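Malate dehydrogenase (Entamoeba histolytica, PDB 3I0P) probably catalyses the NAD-dependent interconversion of malate and oxaloacetate and belongs to the malate/L-lactate dehydrogenase family. Local coordinates at residues C84-N89 with G114-R119; G141-N146 with P165-I170; E255-C260 with G283-A288. All coordinates share one frame; numbering follows the deposited sequence.

Interaction 1: C84-N89 with G114-R119; sequences CVLDGN and GMVVVR
Leu86 O accepts Arg119 N of the neighbouring strand at 2.9 Å in an almost straight bond (170° at the hydrogen), and is also approached by the CA-H of Val118. Earlier along the strands, Val117 N binds Cys84 O at 2.9 Å, and Val117 O accepts Leu86 N at 2.8 Å; further on, Gly88 N bonds to Arg119 O. A weak bond from Cys84 N to Met115 O completes the set. This is the parallel pairing of a beta-alpha-beta unit, in which helix 93-111 carries the chain from strand 83-87 across to strand 113-121. On the face of Cys84, Leu86, Val116 and Val118, Met103 of this helix packs on Cys84 and Val116, and Asn96 on Val118. There Leu86 CG stands anti to its own carbonyl carbon (chi1 -58°), and CD1 comes obliquely across Val116 CG1 at 3.6 Å and, less closely, Val118. Cys84 CB meets Val116 CG2 at 3.8 Å. The other face brings Val85 CG2 against Val117 CG2 at 3.8 Å, and Phe294 of the second subunit packs on both valines. Further along it, the Arg119 chain runs extended beside Asp87, but Asp87 OD1 stays 4.2 Å from Arg119 NE, beyond salt-bridge range; Asp87 OD1 is hydrogen-bonded to Asn120 ND2, and Arg119 NH1 to Ser262 O.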
loop_
_atom_site.group_PDB
_atom_site.type_symbol
_atom_site.label_atom_id
_atom_site.label_comp_id
_atom_site.label_asym_id
_atom_site.label_seq_id
_atom_site.Cartn_x
_atom_site.Cartn_y
_atom_site.Cartn_z
ATOM N N CYS A 84 -3.392 -7.161 -19.657
ATOM C CA CYS A 84 -2.380 -7.641 -20.586
ATOM C C CYS A 84 -1.151 -8.202 -19.862
ATOM O O CYS A 84 -0.776 -7.709 -18.794
ATOM C CB CYS A 84 -1.972 -6.536 -21.567
ATOM S SG CYS A 84 -0.946 -7.130 -22.929
ATOM N N VAL A 85 -0.546 -9.241 -20.446
ATOM C CA VAL A 85 0.767 -9.726 -20.015
ATOM C C VAL A 85 1.779 -9.411 -21.103
ATOM O O VAL A 85 1.553 -9.705 -22.275
ATOM C CB VAL A 85 0.794 -11.253 -19.745
ATOM C CG1 VAL A 85 2.224 -11.726 -19.422
ATOM C CG2 VAL A 85 -0.161 -11.625 -18.631
ATOM N N LEU A 86 2.894 -8.811 -20.705
ATOM C CA LEU A 86 3.968 -8.508 -21.631
ATOM C C LEU A 86 5.240 -9.256 -21.257
ATOM O O LEU A 86 5.575 -9.389 -20.079
ATOM C CB LEU A 86 4.244 -7.006 -21.681
ATOM C CG LEU A 86 3.139 -6.009 -22.063
ATOM C CD1 LEU A 86 3.607 -4.587 -21.768
ATOM C CD2 LEU A 86 2.711 -6.140 -23.520
ATOM N N ASP A 87 5.927 -9.758 -22.279
ATOM C CA ASP A 87 7.284 -10.255 -22.144
ATOM C C ASP A 87 8.195 -9.101 -22.534
ATOM O O ASP A 87 8.100 -8.573 -23.646
ATOM C CB ASP A 87 7.484 -11.439 -23.079
ATOM C CG ASP A 87 8.865 -12.058 -22.975
ATOM O OD1 ASP A 87 9.633 -11.721 -22.053
ATOM O OD2 ASP A 87 9.189 -12.902 -23.843
ATOM N N GLY A 88 9.063 -8.698 -21.613
ATOM C CA GLY A 88 9.908 -7.518 -21.805
ATOM C C GLY A 88 11.053 -7.687 -22.783
ATOM O O GLY A 88 11.700 -6.701 -23.166
ATOM N N ASN A 89 11.307 -8.938 -23.175
ATOM C CA ASN A 89 12.337 -9.284 -24.161
ATOM C C ASN A 89 13.707 -8.765 -23.766
ATOM O O ASN A 89 14.541 -8.454 -24.622
ATOM C CB ASN A 89 11.945 -8.777 -25.552
ATOM C CG ASN A 89 10.798 -9.552 -26.142
ATOM O OD1 ASN A 89 10.753 -10.777 -26.044
ATOM N ND2 ASN A 89 9.856 -8.848 -26.756
ATOM N N GLY A 114 -7.629 -0.621 -16.244
ATOM C CA GLY A 114 -6.629 -1.319 -17.020
ATOM C C GLY A 114 -5.501 -1.792 -16.134
ATOM O O GLY A 114 -5.104 -1.092 -15.190
ATOM N N MET A 115 -4.994 -2.990 -16.430
ATOM C CA MET A 115 -3.826 -3.532 -15.743
ATOM C C MET A 115 -2.911 -4.262 -16.709
ATOM O O MET A 115 -3.334 -5.169 -17.434
ATOM C CB MET A 115 -4.220 -4.462 -14.596
ATOM C CG MET A 115 -3.020 -5.038 -13.858
ATOM S SD MET A 115 -3.430 -5.635 -12.211
ATOM C CE MET A 115 -1.829 -6.214 -11.662
ATOM N N VAL A 116 -1.649 -3.864 -16.715
ATOM C CA VAL A 116 -0.678 -4.511 -17.565
ATOM C C VAL A 116 0.454 -4.974 -16.693
ATOM O O VAL A 116 0.950 -4.203 -15.869
ATOM C CB VAL A 116 -0.182 -3.571 -18.668
ATOM C CG1 VAL A 116 0.996 -4.172 -19.392
ATOM C CG2 VAL A 116 -1.313 -3.289 -19.646
ATOM N N VAL A 117 0.839 -6.239 -16.841
ATOM C CA VAL A 117 1.987 -6.777 -16.101
ATOM C C VAL A 117 3.132 -7.152 -17.046
ATOM O O VAL A 117 2.910 -7.418 -18.230
ATOM C CB VAL A 117 1.600 -7.964 -15.165
ATOM C CG1 VAL A 117 0.640 -7.487 -14.084
ATOM C CG2 VAL A 117 0.997 -9.121 -15.956
ATOM N N VAL A 118 4.353 -7.152 -16.520
ATOM C CA VAL A 118 5.537 -7.392 -17.335
ATOM C C VAL A 118 6.433 -8.436 -16.682
ATOM O O VAL A 118 6.651 -8.393 -15.468
ATOM C CB VAL A 118 6.363 -6.086 -17.550
ATOM C CG1 VAL A 118 7.559 -6.352 -18.428
ATOM C CG2 VAL A 118 5.495 -4.975 -18.153
ATOM N N ARG A 119 6.922 -9.376 -17.497
ATOM C CA ARG A 119 8.024 -10.273 -17.117
ATOM C C ARG A 119 9.260 -10.051 -18.012
ATOM O O ARG A 119 9.163 -9.415 -19.075
ATOM C CB ARG A 119 7.585 -11.743 -17.173
ATOM C CG ARG A 119 7.483 -12.330 -18.575
ATOM C CD ARG A 119 7.599 -13.867 -18.598
ATOM N NE ARG A 119 7.196 -14.386 -19.904
ATOM C CZ ARG A 119 5.988 -14.869 -20.204
ATOM N NH1 ARG A 119 5.023 -14.949 -19.286
ATOM N NH2 ARG A 119 5.739 -15.290 -21.435
#

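Interaction 2: G141-N146 with P165-I170; sequences GICGTN and PLAIGI. With NAD (nicotinamide-adenine-dinucleotide), chain B.
Pro165 overlaps Thr145 with the nitrogen-bound side of its ring, CD lying 3.6 Å from the methyl CG2 in an oblique crossing. The two residues stand at one end of an antiparallel pair, strands 139-145 and 166-170, within the mixed sheet at the heart of this malate/L-lactate dehydrogenase family subunit, and both belong to the NAD pocket. Pro165 CG approaches the nicotinamide ring at C3N, 3.5 Å away, while Thr145 CG2 faces the carboxamide oxygen O7N. With OG1 anti to the backbone N (chi1 -174°), Thr145 keeps its methyl for the proline and the cofactor and its hydroxyl for His284 ND1 and Gly283 O. The strands themselves are tied by two hydrogen-bonded pairs. Gly141 and Gly169 exchange bonds both ways, Gly169 N to Gly141 O measuring 2.7 Å, and Cys143 and Ala167 do the same, Ala167 N to Cys143 O measuring 2.9 Å. On the face of Ile142, Leu166 and Ile168, Ile142 and Leu166 lie side by side, CG2 to CD1 at 4.1 Å, and Ile142 CG1 meets Ile168 CG2. Phe253 of the second subunit packs on Ile142 and Ile168, so this face forms part of the dimer contact. On the reverse face, where Gly141 and Gly169 have no side chains, helix 127-136 packs on Cys143 and Ala167, whose SG and CB stand 4.1 Å apart.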
loop_
_atom_site.group_PDB
_atom_site.type_symbol
_atom_site.label_atom_id
_atom_site.label_comp_id
_atom_site.label_asym_id
_atom_site.label_seq_id
_atom_site.Cartn_x
_atom_site.Cartn_y
_atom_site.Cartn_z
ATOM N N GLY A 141 -3.046 6.162 -10.945
ATOM C CA GLY A 141 -2.040 5.200 -11.394
ATOM C C GLY A 141 -1.279 4.526 -10.271
ATOM O O GLY A 141 -0.663 5.186 -9.436
ATOM N N ILE A 142 -1.325 3.204 -10.252
ATOM C CA ILE A 142 -0.664 2.413 -9.222
ATOM C C ILE A 142 0.288 1.454 -9.920
ATOM O O ILE A 142 -0.091 0.786 -10.886
ATOM C CB ILE A 142 -1.684 1.619 -8.353
ATOM C CG1 ILE A 142 -2.692 2.575 -7.689
ATOM C CG2 ILE A 142 -0.953 0.757 -7.321
ATOM C CD1 ILE A 142 -3.910 1.895 -7.068
ATOM N N CYS A 143 1.527 1.394 -9.452
ATOM C CA CYS A 143 2.519 0.579 -10.117
ATOM C C CYS A 143 3.642 0.200 -9.167
ATOM O O CYS A 143 3.730 0.732 -8.058
ATOM C CB CYS A 143 3.048 1.299 -11.363
ATOM S SG CYS A 143 4.393 2.446 -11.095
ATOM N N GLY A 144 4.482 -0.740 -9.598
ATOM C CA GLY A 144 5.580 -1.238 -8.779
ATOM C C GLY A 144 6.446 -2.224 -9.543
ATOM O O GLY A 144 6.159 -2.570 -10.695
ATOM N N THR A 145 7.516 -2.673 -8.896
ATOM C CA THR A 145 8.480 -3.572 -9.509
ATOM C C THR A 145 9.079 -4.413 -8.403
ATOM O O THR A 145 9.134 -3.964 -7.265
ATOM C CB THR A 145 9.615 -2.785 -10.257
ATOM O OG1 THR A 145 10.464 -3.700 -10.959
ATOM C CG2 THR A 145 10.465 -1.959 -9.300
ATOM N N ASN A 146 9.498 -5.636 -8.708
ATOM C CA ASN A 146 10.369 -6.335 -7.773
ATOM C C ASN A 146 11.830 -6.017 -8.085
ATOM O O ASN A 146 12.120 -5.352 -9.082
ATOM C CB ASN A 146 10.073 -7.844 -7.666
ATOM C CG ASN A 146 10.168 -8.599 -8.998
ATOM O OD1 ASN A 146 10.520 -8.047 -10.052
ATOM N ND2 ASN A 146 9.846 -9.892 -8.939
ATOM N N PRO A 165 9.462 -1.103 -4.641
ATOM C CA PRO A 165 8.752 0.156 -4.484
ATOM C C PRO A 165 7.326 0.086 -5.003
ATOM O O PRO A 165 6.993 -0.749 -5.854
ATOM C CB PRO A 165 9.588 1.140 -5.312
ATOM C CG PRO A 165 10.166 0.317 -6.385
ATOM C CD PRO A 165 10.408 -1.056 -5.774
ATOM N N LEU A 166 6.503 0.968 -4.450
ATOM C CA LEU A 166 5.126 1.151 -4.853
ATOM C C LEU A 166 4.971 2.633 -5.125
ATOM O O LEU A 166 5.386 3.460 -4.316
ATOM C CB LEU A 166 4.208 0.726 -3.711
ATOM C CG LEU A 166 2.698 0.801 -3.882
ATOM C CD1 LEU A 166 2.233 -0.159 -4.970
ATOM C CD2 LEU A 166 2.035 0.473 -2.541
ATOM N N ALA A 167 4.411 2.968 -6.280
ATOM C CA ALA A 167 4.103 4.357 -6.605
ATOM C C ALA A 167 2.618 4.496 -6.891
ATOM O O ALA A 167 2.016 3.604 -7.492
ATOM C CB ALA A 167 4.912 4.833 -7.772
ATOM N N ILE A 168 2.039 5.606 -6.432
ATOM C CA ILE A 168 0.618 5.903 -6.600
ATOM C C ILE A 168 0.473 7.344 -7.058
ATOM O O ILE A 168 0.847 8.272 -6.326
ATOM C CB ILE A 168 -0.170 5.734 -5.275
ATOM C CG1 ILE A 168 0.020 4.333 -4.701
ATOM C CG2 ILE A 168 -1.659 6.047 -5.479
ATOM C CD1 ILE A 168 -0.100 4.290 -3.200
ATOM N N GLY A 169 -0.053 7.528 -8.269
ATOM C CA GLY A 169 -0.264 8.864 -8.834
ATOM C C GLY A 169 -1.742 9.199 -8.909
ATOM O O GLY A 169 -2.529 8.434 -9.459
ATOM N N ILE A 170 -2.128 10.338 -8.346
ATOM C CA ILE A 170 -3.534 10.725 -8.293
ATOM C C ILE A 170 -3.706 12.168 -8.761
ATOM O O ILE A 170 -3.023 13.073 -8.253
ATOM C CB ILE A 170 -4.114 10.553 -6.857
ATOM C CG1 ILE A 170 -4.162 9.065 -6.473
ATOM C CG2 ILE A 170 -5.498 11.220 -6.739
ATOM C CD1 ILE A 170 -4.300 8.794 -5.004
HETATM P PA NAD B . 11.536 8.381 0.124
HETATM O O1A NAD B . 12.458 9.432 -0.447
HETATM O O2A NAD B . 11.783 7.897 1.516
HETATM O O5B NAD B . 10.049 8.985 0.019
HETATM C C5B NAD B . 9.584 9.538 -1.225
HETATM C C4B NAD B . 8.063 9.740 -1.245
HETATM O O4B NAD B . 7.567 10.202 0.019
HETATM C C3B NAD B . 7.632 10.794 -2.244
HETATM O O3B NAD B . 6.324 10.450 -2.729
HETATM C C2B NAD B . 7.569 12.065 -1.425
HETATM O O2B NAD B . 6.659 13.009 -1.987
HETATM C C1B NAD B . 7.060 11.541 -0.097
HETATM N N9A NAD B . 7.466 12.343 1.093
HETATM C C8A NAD B . 8.713 12.557 1.540
HETATM N N7A NAD B . 8.641 13.305 2.661
HETATM C C5A NAD B . 7.336 13.552 2.921
HETATM C C6A NAD B . 6.646 14.250 3.917
HETATM N N6A NAD B . 7.308 14.883 4.916
HETATM N N1A NAD B . 5.293 14.311 3.881
HETATM C C2A NAD B . 4.607 13.704 2.903
HETATM N N3A NAD B . 5.242 13.023 1.940
HETATM C C4A NAD B . 6.602 12.935 1.926
HETATM O O3 NAD B . 11.413 7.110 -0.883
HETATM P PN NAD B . 12.535 5.987 -1.248
HETATM O O1N NAD B . 12.028 4.665 -0.725
HETATM O O2N NAD B . 13.913 6.479 -0.880
HETATM O O5D NAD B . 12.486 5.919 -2.848
HETATM C C5D NAD B . 13.168 6.889 -3.649
HETATM C C4D NAD B . 13.095 6.505 -5.125
HETATM O O4D NAD B . 13.775 5.268 -5.355
HETATM C C3D NAD B . 11.662 6.302 -5.599
HETATM O O3D NAD B . 11.449 7.155 -6.733
HETATM C C2D NAD B . 11.552 4.816 -5.941
HETATM O O2D NAD B . 10.728 4.497 -7.076
HETATM C C1D NAD B . 12.992 4.466 -6.245
HETATM N N1N NAD B . 13.251 3.035 -6.096
HETATM C C2N NAD B . 13.333 2.282 -7.216
HETATM C C3N NAD B . 13.580 0.909 -7.123
HETATM C C7N NAD B . 13.673 0.054 -8.356
HETATM O O7N NAD B . 13.895 -1.143 -8.230
HETATM N N7N NAD B . 13.512 0.614 -9.552
HETATM C C4N NAD B . 13.743 0.331 -5.861
HETATM C C5N NAD B . 13.644 1.133 -4.719
HETATM C C6N NAD B . 13.397 2.497 -4.867
#

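Interaction 3: E255-C260 with G283-A288; sequences EIMSSC and GHFFIA
Gly283 passes close to the C-terminal part of helix 244-259, its CA giving a CA-H...O contact to Ser258 O at 3.4 Å. With no side chain at this point, the strand backbone can come right up to the helix; Ser258 CB lies 3.7 Å from Gly283 O. At His284 the backbone is still close to Ser258, but the imidazole leaves the helix for the cofactor side, about 7 Å from NAD at the nearest atoms, where ND1 is hydrogen-bonded to Thr145, NE2 to Ser121, and the ring stacks with Phe124. Phe285 turns back toward the helix and makes the largest contribution from the strand. Its CG sits between the backbone N and the carbonyl carbon (chi1 70°), which stands the ring up against Met257. Met257 CB lies over one face, 3.6 Å from the Phe285 centroid and 21° off the ring normal, a CH-pi contact displaced toward the rim. The sulfur hangs above the same ring at longer range, Met257 SD to the Phe285 centroid being 5.3 Å, a loose Met-aromatic contact. Ser258 OG comes to the ring edge in plane, 3.4 Å from Phe285 CD2, while hydrogen-bonding to Val254 O in the helix. Two residues on, Ile287 CD1 receives the methyl of Met257 at 3.9 Å from CE, because the methionine chain bends twice and carries its tip along the strand. Helix 255-259 crosses strand 283-288 almost at a right angle (97°), with Met257 also meeting Met115 of strand 113-121 and Ile140 of the second subunit, while Phe286 and Ala288 turn to helix 93-111 on the other face of the sheet.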
loop_
_atom_site.group_PDB
_atom_site.type_symbol
_atom_site.label_atom_id
_atom_site.label_comp_id
_atom_site.label_asym_id
_atom_site.label_seq_id
_atom_site.Cartn_x
_atom_site.Cartn_y
_atom_site.Cartn_z
ATOM N N GLU A 255 5.808 -7.774 -4.714
ATOM C CA GLU A 255 6.454 -8.931 -5.315
ATOM C C GLU A 255 5.479 -9.805 -6.111
ATOM O O GLU A 255 5.757 -10.173 -7.263
ATOM C CB GLU A 255 7.120 -9.762 -4.216
ATOM C CG GLU A 255 7.993 -10.904 -4.721
ATOM C CD GLU A 255 9.350 -10.429 -5.206
ATOM O OE1 GLU A 255 9.846 -11.001 -6.196
ATOM O OE2 GLU A 255 9.918 -9.482 -4.605
ATOM N N ILE A 256 4.347 -10.141 -5.488
ATOM C CA ILE A 256 3.335 -11.001 -6.108
ATOM C C ILE A 256 2.731 -10.329 -7.331
ATOM O O ILE A 256 2.615 -10.947 -8.384
ATOM C CB ILE A 256 2.235 -11.374 -5.116
ATOM C CG1 ILE A 256 2.797 -12.313 -4.051
ATOM C CG2 ILE A 256 1.046 -12.006 -5.826
ATOM C CD1 ILE A 256 1.888 -12.469 -2.866
ATOM N N MET A 257 2.374 -9.056 -7.196
ATOM C CA MET A 257 1.836 -8.277 -8.312
ATOM C C MET A 257 2.835 -8.186 -9.462
ATOM O O MET A 257 2.445 -8.163 -10.628
ATOM C CB MET A 257 1.456 -6.854 -7.856
ATOM C CG MET A 257 0.372 -6.781 -6.788
ATOM S SD MET A 257 -1.243 -7.217 -7.437
ATOM C CE MET A 257 -1.820 -5.632 -8.054
ATOM N N SER A 258 4.124 -8.120 -9.128
ATOM C CA SER A 258 5.176 -7.944 -10.133
ATOM C C SER A 258 5.555 -9.246 -10.817
ATOM O O SER A 258 5.823 -9.234 -12.012
ATOM C CB SER A 258 6.412 -7.268 -9.535
ATOM O OG SER A 258 6.050 -6.011 -8.983
ATOM N N SER A 259 5.543 -10.364 -10.078
ATOM C CA SER A 259 5.989 -11.664 -10.628
ATOM C C SER A 259 4.907 -12.719 -10.937
ATOM O O SER A 259 5.014 -13.446 -11.925
ATOM C CB SER A 259 7.074 -12.279 -9.744
ATOM O OG SER A 259 6.625 -12.426 -8.413
ATOM N N CYS A 260 3.871 -12.803 -10.109
ATOM C CA CYS A 260 2.954 -13.941 -10.181
ATOM C C CYS A 260 1.989 -13.894 -11.345
ATOM O O CYS A 260 1.550 -14.940 -11.832
ATOM C CB CYS A 260 2.200 -14.113 -8.868
ATOM S SG CYS A 260 3.268 -14.735 -7.575
ATOM N N GLY A 283 10.153 -8.324 -12.874
ATOM C CA GLY A 283 8.766 -8.050 -13.208
ATOM C C GLY A 283 8.311 -6.666 -12.767
ATOM O O GLY A 283 8.950 -6.031 -11.904
ATOM N N HIS A 284 7.212 -6.204 -13.373
ATOM C CA HIS A 284 6.580 -4.921 -13.062
ATOM C C HIS A 284 5.068 -5.076 -13.201
ATOM O O HIS A 284 4.597 -5.939 -13.952
ATOM C CB HIS A 284 6.977 -3.824 -14.059
ATOM C CG HIS A 284 8.429 -3.791 -14.446
ATOM N ND1 HIS A 284 9.461 -3.829 -13.530
ATOM C CD2 HIS A 284 9.013 -3.635 -15.660
ATOM C CE1 HIS A 284 10.614 -3.733 -14.165
ATOM N NE2 HIS A 284 10.370 -3.605 -15.459
ATOM N N PHE A 285 4.313 -4.222 -12.516
ATOM C CA PHE A 285 2.867 -4.104 -12.749
ATOM C C PHE A 285 2.448 -2.644 -12.849
ATOM O O PHE A 285 3.085 -1.766 -12.249
ATOM C CB PHE A 285 2.049 -4.804 -11.660
ATOM C CG PHE A 285 2.087 -4.120 -10.322
ATOM C CD1 PHE A 285 1.061 -3.264 -9.940
ATOM C CD2 PHE A 285 3.139 -4.347 -9.439
ATOM C CE1 PHE A 285 1.078 -2.627 -8.692
ATOM C CE2 PHE A 285 3.172 -3.717 -8.189
ATOM C CZ PHE A 285 2.142 -2.861 -7.810
ATOM N N PHE A 286 1.375 -2.402 -13.605
ATOM C CA PHE A 286 0.864 -1.055 -13.848
ATOM C C PHE A 286 -0.654 -1.078 -13.882
ATOM O O PHE A 286 -1.252 -1.783 -14.705
ATOM C CB PHE A 286 1.406 -0.499 -15.167
ATOM C CG PHE A 286 2.896 -0.567 -15.276
ATOM C CD1 PHE A 286 3.691 0.407 -14.683
ATOM C CD2 PHE A 286 3.506 -1.613 -15.960
ATOM C CE1 PHE A 286 5.069 0.350 -14.762
ATOM C CE2 PHE A 286 4.885 -1.677 -16.053
ATOM C CZ PHE A 286 5.674 -0.689 -15.441
ATOM N N ILE A 287 -1.260 -0.310 -12.975
ATOM C CA ILE A 287 -2.707 -0.214 -12.863
ATOM C C ILE A 287 -3.146 1.213 -13.161
ATOM O O ILE A 287 -2.550 2.160 -12.664
ATOM C CB ILE A 287 -3.198 -0.618 -11.448
ATOM C CG1 ILE A 287 -2.844 -2.071 -11.138
ATOM C CG2 ILE A 287 -4.719 -0.382 -11.282
ATOM C CD1 ILE A 287 -3.315 -2.510 -9.763
ATOM N N ALA A 288 -4.190 1.353 -13.974
ATOM C CA ALA A 288 -4.800 2.653 -14.252
ATOM C C ALA A 288 -6.318 2.611 -14.019
ATOM O O ALA A 288 -7.006 1.699 -14.479
ATOM C CB ALA A 288 -4.488 3.082 -15.662
#

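In the fold
All three contacts involve one mixed sheet, where strand 282-290 lies between strands 113-121 and 139-145. Interaction 1 closes first along the chain, interaction 2 follows, and interaction 3 comes last, packing helix 244-259 on the strand inserted between the other two pairs. Its centre is about 8 Å from that of interaction 1 and about 9 Å from that of interaction 2; interactions 1 and 2 do not touch, their centres about 15 Å apart. Backbone bonds probably join the strands at Val118 with His284 and at Ile142 with Ile287. Each contact touches the second subunit, and interaction 2 reaches the nicotinamide end of NAD, so one continuous sheet connects the dimer contact with the cofactor pocket.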